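Local coordinates for periplasmic binding protein (Veillonella parvula, PDB 4OVK) that probably binds a solute in the extracytoplasmic space and delivers it to an ABC transporter for uptake, at residues Val105-Tyr110 against Lys116-Leu121. Sequence-based numbering, arbitrary orientation. Where two conformers were deposited one is given.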
ATOM      1  N   VAL A 105       0.696   7.450 -20.233  1.00 10.07           N
ATOM      2  CA  VAL A 105       0.772   8.024 -18.905  1.00 10.50           C
ATOM      3  C   VAL A 105      -0.429   7.551 -18.099  1.00 11.83           C
ATOM      4  O   VAL A 105      -1.574   7.617 -18.555  1.00 12.52           O
ATOM      5  CB  VAL A 105       0.772   9.571 -18.963  1.00 11.35           C
ATOM      6  CG1 VAL A 105       0.980  10.177 -17.573  1.00 12.26           C
ATOM      7  CG2 VAL A 105       1.855  10.042 -19.917  1.00 12.56           C
ATOM      8  N   ILE A 106      -0.163   7.091 -16.881  0.60 12.18           N
ATOM      9  CA  ILE A 106      -1.227   6.730 -15.953  0.60 11.86           C
ATOM     10  C   ILE A 106      -1.550   7.991 -15.165  0.60 12.07           C
ATOM     11  O   ILE A 106      -0.651   8.592 -14.564  0.60 12.06           O
ATOM     12  CB  ILE A 106      -0.789   5.602 -14.985  0.60 12.77           C
ATOM     13  CG1 ILE A 106      -0.110   4.447 -15.742  0.60 14.38           C
ATOM     14  CG2 ILE A 106      -1.976   5.099 -14.170  0.60 12.86           C
ATOM     15  CD1 ILE A 106      -0.961   3.784 -16.805  0.60 14.60           C
ATOM     16  N   ILE A 107      -2.826   8.379 -15.164  1.00 11.59           N
ATOM     17  CA  ILE A 107      -3.308   9.552 -14.438  1.00 13.94           C
ATOM     18  C   ILE A 107      -4.516   9.173 -13.586  1.00 13.46           C
ATOM     19  O   ILE A 107      -4.979   8.040 -13.625  1.00 14.21           O
ATOM     20  CB  ILE A 107      -3.687  10.711 -15.391  1.00 14.54           C
ATOM     21  CG1 ILE A 107      -4.832  10.313 -16.330  1.00 15.97           C
ATOM     22  CG2 ILE A 107      -2.467  11.170 -16.180  1.00 14.30           C
ATOM     23  CD1 ILE A 107      -5.354  11.471 -17.164  1.00 17.89           C
ATOM     24  N   TRP A 108      -5.027  10.140 -12.833  1.00 17.69           N
ATOM     25  CA  TRP A 108      -6.225   9.963 -12.018  1.00 18.53           C
ATOM     26  C   TRP A 108      -7.495  10.286 -12.792  1.00 18.95           C
ATOM     27  O   TRP A 108      -7.498  11.154 -13.678  1.00 23.01           O
ATOM     28  CB  TRP A 108      -6.187  10.881 -10.814  1.00 20.39           C
ATOM     29  CG  TRP A 108      -5.214  10.514  -9.742  1.00 23.82           C
ATOM     30  CD1 TRP A 108      -4.179  11.274  -9.291  1.00 27.99           C
ATOM     31  CD2 TRP A 108      -5.200   9.313  -8.964  1.00 27.42           C
ATOM     32  NE1 TRP A 108      -3.521  10.627  -8.281  1.00 29.22           N
ATOM     33  CE2 TRP A 108      -4.121   9.417  -8.063  1.00 29.59           C
ATOM     34  CE3 TRP A 108      -5.991   8.157  -8.940  1.00 33.01           C
ATOM     35  CZ2 TRP A 108      -3.816   8.415  -7.144  1.00 30.92           C
ATOM     36  CZ3 TRP A 108      -5.675   7.152  -8.025  1.00 34.32           C
ATOM     37  CH2 TRP A 108      -4.603   7.293  -7.142  1.00 33.23           C
ATOM     38  N   ASP A 109      -8.581   9.616 -12.409  1.00 19.64           N
ATOM     39  CA  ASP A 109      -9.911   9.865 -12.993  1.00 23.03           C
ATOM     40  C   ASP A 109     -10.367  11.320 -12.891  1.00 22.93           C
ATOM     41  O   ASP A 109     -11.079  11.805 -13.775  1.00 26.13           O
ATOM     42  CB  ASP A 109     -10.962   8.932 -12.381  1.00 26.96           C
ATOM     43  CG  ASP A 109     -11.065   9.050 -10.873  1.00 28.90           C
ATOM     44  OD1 ASP A 109     -10.253   9.756 -10.238  1.00 30.77           O
ATOM     45  OD2 ASP A 109     -11.974   8.409 -10.318  1.00 40.34           O
ATOM     46  N   TYR A 110      -9.941  12.016 -11.841  1.00 24.10           N
ATOM     47  CA  TYR A 110     -10.297  13.420 -11.646  1.00 26.58           C
ATOM     48  C   TYR A 110      -9.433  14.412 -12.434  1.00 28.22           C
ATOM     49  O   TYR A 110      -9.521  15.614 -12.187  1.00 33.04           O
ATOM     50  CB  TYR A 110     -10.301  13.787 -10.145  1.00 31.42           C
ATOM     51  CG  TYR A 110      -8.945  13.789  -9.447  1.00 35.30           C
ATOM     52  CD1 TYR A 110      -8.100  14.901  -9.510  1.00 40.73           C
ATOM     53  CD2 TYR A 110      -8.525  12.693  -8.700  1.00 34.52           C
ATOM     54  CE1 TYR A 110      -6.874  14.908  -8.873  1.00 42.04           C
ATOM     55  CE2 TYR A 110      -7.299  12.696  -8.051  1.00 38.10           C
ATOM     56  CZ  TYR A 110      -6.479  13.804  -8.147  1.00 40.76           C
ATOM     57  OH  TYR A 110      -5.263  13.816  -7.514  1.00 50.57           O
ATOM     58  N   LYS A 116      -6.973  15.191 -21.849  1.00 23.50           N
ATOM     59  CA  LYS A 116      -7.248  15.911 -23.091  1.00 25.10           C
ATOM     60  C   LYS A 116      -6.011  16.632 -23.643  1.00 21.28           C
ATOM     61  O   LYS A 116      -5.746  16.583 -24.851  1.00 23.30           O
ATOM     62  CB  LYS A 116      -8.391  16.897 -22.869  1.00 29.51           C
ATOM     63  CG  LYS A 116      -8.849  17.629 -24.123  1.00 37.77           C
ATOM     64  CD  LYS A 116     -10.004  18.557 -23.788  1.00 48.95           C
ATOM     65  CE  LYS A 116     -10.388  19.428 -24.968  1.00 51.56           C
ATOM     66  NZ  LYS A 116     -11.321  20.506 -24.548  1.00 55.86           N
ATOM     67  N   LYS A 117      -5.262  17.299 -22.768  1.00 19.25           N
ATOM     68  CA  LYS A 117      -4.064  18.008 -23.193  1.00 20.32           C
ATOM     69  C   LYS A 117      -3.009  17.007 -23.657  1.00 19.01           C
ATOM     70  O   LYS A 117      -2.363  17.219 -24.684  1.00 19.88           O
ATOM     71  CB  LYS A 117      -3.508  18.910 -22.091  1.00 21.67           C
ATOM     72  CG  LYS A 117      -2.217  19.646 -22.454  1.00 25.68           C
ATOM     73  CD  LYS A 117      -2.252  20.405 -23.791  1.00 29.19           C
ATOM     74  CE  LYS A 117      -3.112  21.658 -23.714  1.00 32.68           C
ATOM     75  NZ  LYS A 117      -3.506  22.207 -25.052  1.00 32.78           N
ATOM     76  N   LEU A 118      -2.848  15.910 -22.919  1.00 17.28           N
ATOM     77  CA  LEU A 118      -1.886  14.898 -23.322  1.00 17.86           C
ATOM     78  C   LEU A 118      -2.219  14.358 -24.721  1.00 18.39           C
ATOM     79  O   LEU A 118      -1.326  14.200 -25.548  1.00 19.94           O
ATOM     80  CB  LEU A 118      -1.816  13.762 -22.295  1.00 16.73           C
ATOM     81  CG  LEU A 118      -1.064  14.124 -21.010  1.00 15.97           C
ATOM     82  CD1 LEU A 118      -1.144  12.953 -20.032  1.00 15.72           C
ATOM     83  CD2 LEU A 118       0.380  14.496 -21.298  1.00 17.93           C
ATOM     84  N   LYS A 119      -3.504  14.104 -24.972  1.00 20.38           N
ATOM     85  CA  LYS A 119      -3.971  13.592 -26.263  1.00 23.80           C
ATOM     86  C   LYS A 119      -3.629  14.581 -27.376  1.00 24.49           C
ATOM     87  O   LYS A 119      -3.191  14.187 -28.460  1.00 26.92           O
ATOM     88  CB  LYS A 119      -5.487  13.346 -26.224  1.00 28.33           C
ATOM     89  CG  LYS A 119      -6.068  12.631 -27.449  1.00 31.86           C
ATOM     90  CD  LYS A 119      -7.556  12.361 -27.244  1.00 37.74           C
ATOM     91  CE  LYS A 119      -8.250  11.861 -28.501  1.00 44.80           C
ATOM     92  NZ  LYS A 119      -8.019  10.410 -28.727  1.00 53.45           N
ATOM     93  N   GLU A 120      -3.809  15.867 -27.083  1.00 22.03           N
ATOM     94  CA  GLU A 120      -3.474  16.941 -28.017  1.00 24.48           C
ATOM     95  C   GLU A 120      -1.966  16.960 -28.320  1.00 25.02           C
ATOM     96  O   GLU A 120      -1.542  17.373 -29.397  1.00 28.72           O
ATOM     97  CB  GLU A 120      -3.993  18.287 -27.470  1.00 25.38           C
ATOM     98  CG  GLU A 120      -5.525  18.363 -27.459  1.00 30.47           C
ATOM     99  CD  GLU A 120      -6.131  19.489 -26.610  1.00 34.35           C
ATOM    100  OE1 GLU A 120      -5.414  20.237 -25.906  1.00 34.28           O
ATOM    101  OE2 GLU A 120      -7.371  19.621 -26.650  1.00 40.49           O
ATOM    102  N   LEU A 121      -1.168  16.470 -27.375  1.00 25.08           N
ATOM    103  CA  LEU A 121       0.281  16.355 -27.549  1.00 23.56           C
ATOM    104  C   LEU A 121       0.722  14.998 -28.107  1.00 23.50           C
ATOM    105  O   LEU A 121       1.914  14.739 -28.222  1.00 22.94           O
ATOM    106  CB  LEU A 121       0.976  16.634 -26.209  1.00 21.77           C
ATOM    107  CG  LEU A 121       0.792  18.066 -25.701  1.00 24.58           C
ATOM    108  CD1 LEU A 121       1.244  18.186 -24.254  1.00 25.90           C
ATOM    109  CD2 LEU A 121       1.552  19.046 -26.582  1.00 25.02           C
TER
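Leu118 meets Val105 and Ile107 through a single methyl, CD1, a small worked example of how an amphipathic helix settles on a parallel sheet. The closest approach is from Leu118 CD1 to Val105 CB, 4.0 Å, with Val105 CG2 almost as near; the two side chains cross at about a right angle. Because CG of Leu118 lies anti to its own carbonyl carbon (chi1 -75°) and the chain then runs on extended, CD1 is carried out toward the strand. Ile107, two residues further along the same strand face, offers its branch methyl more loosely: its CG2 stands 4.4 Å from the same CD1. Both strand residues turn CB toward the helix, whereas Ile106 between them points away. Strand 104-108, helix 112-120 and strand 125-128 make up a beta-alpha-beta unit of a four-stranded parallel sheet, one of two such sheets in this solute-binding protein, and the contact joins its first strand to the helix of the crossover. No hydrogen bond spans the two segments, and only about 90 Å² is buried between them; Val97 and Phe94 of helix 94-100 touch Val105 and Leu118 respectively, while Ile107 also rests on Val114 and Ala115. The helix looks quite different on its solvent side, where Lys117 and Glu120 are exposed. There Lys117 NZ makes a salt bridge to Glu120 OE1, 2.9 Å away and about one turn on, and approaches the oxygen nearly along its C-O axis.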